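PDB 3SIJ: poly(ADP-ribose) glycohydrolase from Thermomonospora curvata, which hydrolyses, in the native enzyme, the ribose-ribose glycosidic bonds of poly(ADP-ribose) to release ADP-ribose. Local coordinates for residues A[41-46]-A[146-151]. The protein carries 1 engineered substitution. Numbering follows the deposited sequence.
Sequences TRLYRP and HLIYSP
Pro-46 covers one face of the His-146 ring. Its CD lies 3.5 Å from the ring centroid and 7° off the normal, a CH-pi contact. This contact sits at one end of an antiparallel strand pairing in the macrodomain-type fold. Leu-43 CD1 meets the same ring at its edge. The Tyr-44 ring takes Tyr-149 CB at its edge, with CE2 3.8 Å from that carbon. Tyr-44 CG is anti to the carbonyl carbon (chi1 -75°), which sets the ring alongside the side chains of Leu-147 and Tyr-149, all three running out from the same face.

Strand 42-44 is the outermost strand on one side of the mixed sheet, next to strand 147-157. Arg-42 with Tyr-149 and Tyr-44 with Leu-147 are hydrogen-bonded pairs, and Leu-43 with Ile-148 between them is a non-hydrogen-bonded pair. Four backbone bonds join the strands; that from Tyr-44 N to Leu-147 O is 2.7 Å and nearly straight, at 172°.

Leu-43 and Ile-148 share the face that meets Phe-131 of helix 129-138. Tyr-44, Leu-147 and Tyr-149 lie on the other face. There Leu-147 packs on helix 189-209, Tyr-44 OH bonds His-210 NE2, and Tyr-149 stacks on the His-210 ring. An alanine in place of His-146 lacks the ring, and would probably leave a gap between Pro-46 CD and Leu-43 CD1.

Beyond the paired residues, Thr-41 OG1 and Ser-150 OG both bond Ser-124 OG. The CG2 of Thr-41 is anti to its own N and reaches Ile-148 CG2 at 3.6 Å.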
loop_
_atom_site.group_PDB
_atom_site.type_symbol
_atom_site.label_atom_id
_atom_site.label_comp_id
_atom_site.label_asym_id
_atom_site.label_seq_id
_atom_site.Cartn_x
_atom_site.Cartn_y
_atom_site.Cartn_z
ATOM N N THR A 41 10.474 0.212 -11.201
ATOM C CA THR A 41 9.101 -0.249 -11.027
ATOM C C THR A 41 8.820 -1.437 -11.948
ATOM O O THR A 41 9.158 -1.409 -13.129
ATOM C CB THR A 41 8.112 0.920 -11.321
ATOM O OG1 THR A 41 8.292 1.939 -10.333
ATOM C CG2 THR A 41 6.661 0.462 -11.311
ATOM N N ARG A 42 8.193 -2.470 -11.403
ATOM C CA ARG A 42 7.886 -3.674 -12.166
ATOM C C ARG A 42 6.424 -4.090 -12.025
ATOM O O ARG A 42 5.828 -3.986 -10.962
ATOM C CB ARG A 42 8.812 -4.828 -11.753
ATOM C CG ARG A 42 10.281 -4.627 -12.201
ATOM C CD ARG A 42 10.395 -4.342 -13.706
ATOM N NE ARG A 42 11.781 -4.158 -14.158
ATOM C CZ ARG A 42 12.410 -2.984 -14.247
ATOM N NH1 ARG A 42 11.784 -1.853 -13.926
ATOM N NH2 ARG A 42 13.672 -2.938 -14.674
ATOM N N LEU A 43 5.853 -4.551 -13.125
ATOM C CA LEU A 43 4.512 -5.112 -13.111
ATOM C C LEU A 43 4.644 -6.621 -13.022
ATOM O O LEU A 43 5.349 -7.235 -13.825
ATOM C CB LEU A 43 3.764 -4.722 -14.391
ATOM C CG LEU A 43 2.376 -5.370 -14.570
ATOM C CD1 LEU A 43 1.458 -5.111 -13.381
ATOM C CD2 LEU A 43 1.708 -4.876 -15.870
ATOM N N TYR A 44 3.984 -7.218 -12.035
ATOM C CA TYR A 44 3.936 -8.672 -11.908
ATOM C C TYR A 44 2.565 -9.185 -12.293
ATOM O O TYR A 44 1.556 -8.769 -11.729
ATOM C CB TYR A 44 4.242 -9.126 -10.476
ATOM C CG TYR A 44 5.701 -9.034 -10.129
ATOM C CD1 TYR A 44 6.596 -10.010 -10.547
ATOM C CD2 TYR A 44 6.191 -7.968 -9.410
ATOM C CE1 TYR A 44 7.941 -9.920 -10.248
ATOM C CE2 TYR A 44 7.537 -7.870 -9.103
ATOM C CZ TYR A 44 8.406 -8.843 -9.526
ATOM O OH TYR A 44 9.742 -8.744 -9.220
ATOM N N ARG A 45 2.541 -10.107 -13.244
ATOM C CA ARG A 45 1.305 -10.735 -13.665
ATOM C C ARG A 45 0.965 -11.864 -12.698
ATOM O O ARG A 45 1.856 -12.414 -12.065
ATOM C CB ARG A 45 1.450 -11.286 -15.081
ATOM C CG ARG A 45 1.604 -10.211 -16.142
ATOM C CD ARG A 45 1.574 -10.819 -17.540
ATOM N NE ARG A 45 1.672 -9.783 -18.569
ATOM C CZ ARG A 45 2.817 -9.345 -19.083
ATOM N NH1 ARG A 45 3.971 -9.857 -18.675
ATOM N NH2 ARG A 45 2.808 -8.397 -20.011
ATOM N N PRO A 46 -0.327 -12.201 -12.578
ATOM C CA PRO A 46 -0.767 -13.218 -11.615
ATOM C C PRO A 46 0.069 -14.488 -11.671
ATOM O O PRO A 46 0.479 -14.995 -10.630
ATOM C CB PRO A 46 -2.200 -13.503 -12.051
ATOM C CG PRO A 46 -2.665 -12.195 -12.615
ATOM C CD PRO A 46 -1.463 -11.565 -13.266
ATOM N N HIS A 146 -2.701 -9.004 -10.310
ATOM C CA HIS A 146 -1.617 -8.155 -10.820
ATOM C C HIS A 146 -1.065 -7.316 -9.682
ATOM O O HIS A 146 -1.816 -6.833 -8.850
ATOM C CB HIS A 146 -2.086 -7.205 -11.933
ATOM C CG HIS A 146 -2.316 -7.874 -13.251
ATOM N ND1 HIS A 146 -1.354 -7.931 -14.238
ATOM C CD2 HIS A 146 -3.402 -8.511 -13.746
ATOM C CE1 HIS A 146 -1.838 -8.575 -15.287
ATOM N NE2 HIS A 146 -3.079 -8.941 -15.012
ATOM N N LEU A 147 0.243 -7.116 -9.659
ATOM C CA LEU A 147 0.838 -6.342 -8.585
ATOM C C LEU A 147 1.928 -5.451 -9.167
ATOM O O LEU A 147 2.685 -5.885 -10.046
ATOM C CB LEU A 147 1.412 -7.309 -7.543
ATOM C CG LEU A 147 2.168 -6.820 -6.318
ATOM C CD1 LEU A 147 2.066 -7.883 -5.229
ATOM C CD2 LEU A 147 3.610 -6.562 -6.676
ATOM N N ILE A 148 1.997 -4.208 -8.693
ATOM C CA ILE A 148 3.088 -3.313 -9.081
ATOM C C ILE A 148 4.060 -3.191 -7.912
ATOM O O ILE A 148 3.661 -2.890 -6.788
ATOM C CB ILE A 148 2.575 -1.897 -9.461
ATOM C CG1 ILE A 148 1.644 -1.998 -10.676
ATOM C CG2 ILE A 148 3.743 -0.933 -9.765
ATOM C CD1 ILE A 148 0.816 -0.720 -10.905
ATOM N N TYR A 149 5.330 -3.439 -8.192
ATOM C CA TYR A 149 6.367 -3.330 -7.184
ATOM C C TYR A 149 7.139 -2.047 -7.441
ATOM O O TYR A 149 7.692 -1.871 -8.537
ATOM C CB TYR A 149 7.326 -4.507 -7.259
ATOM C CG TYR A 149 8.486 -4.328 -6.301
ATOM C CD1 TYR A 149 8.276 -4.360 -4.926
ATOM C CD2 TYR A 149 9.778 -4.098 -6.772
ATOM C CE1 TYR A 149 9.323 -4.174 -4.035
ATOM C CE2 TYR A 149 10.833 -3.920 -5.895
ATOM C CZ TYR A 149 10.597 -3.963 -4.526
ATOM O OH TYR A 149 11.639 -3.786 -3.645
ATOM N N SER A 150 7.158 -1.152 -6.447
ATOM C CA SER A 150 7.815 0.145 -6.600
ATOM C C SER A 150 8.922 0.282 -5.563
ATOM O O SER A 150 8.637 0.538 -4.394
ATOM C CB SER A 150 6.814 1.284 -6.378
ATOM O OG SER A 150 5.666 1.144 -7.196
ATOM N N PRO A 151 10.184 0.106 -5.980
ATOM C CA PRO A 151 11.305 0.130 -5.033
ATOM C C PRO A 151 11.795 1.541 -4.729
ATOM O O PRO A 151 11.824 2.366 -5.628
ATOM C CB PRO A 151 12.404 -0.631 -5.774
ATOM C CG PRO A 151 12.117 -0.325 -7.247
ATOM C CD PRO A 151 10.605 -0.241 -7.348
#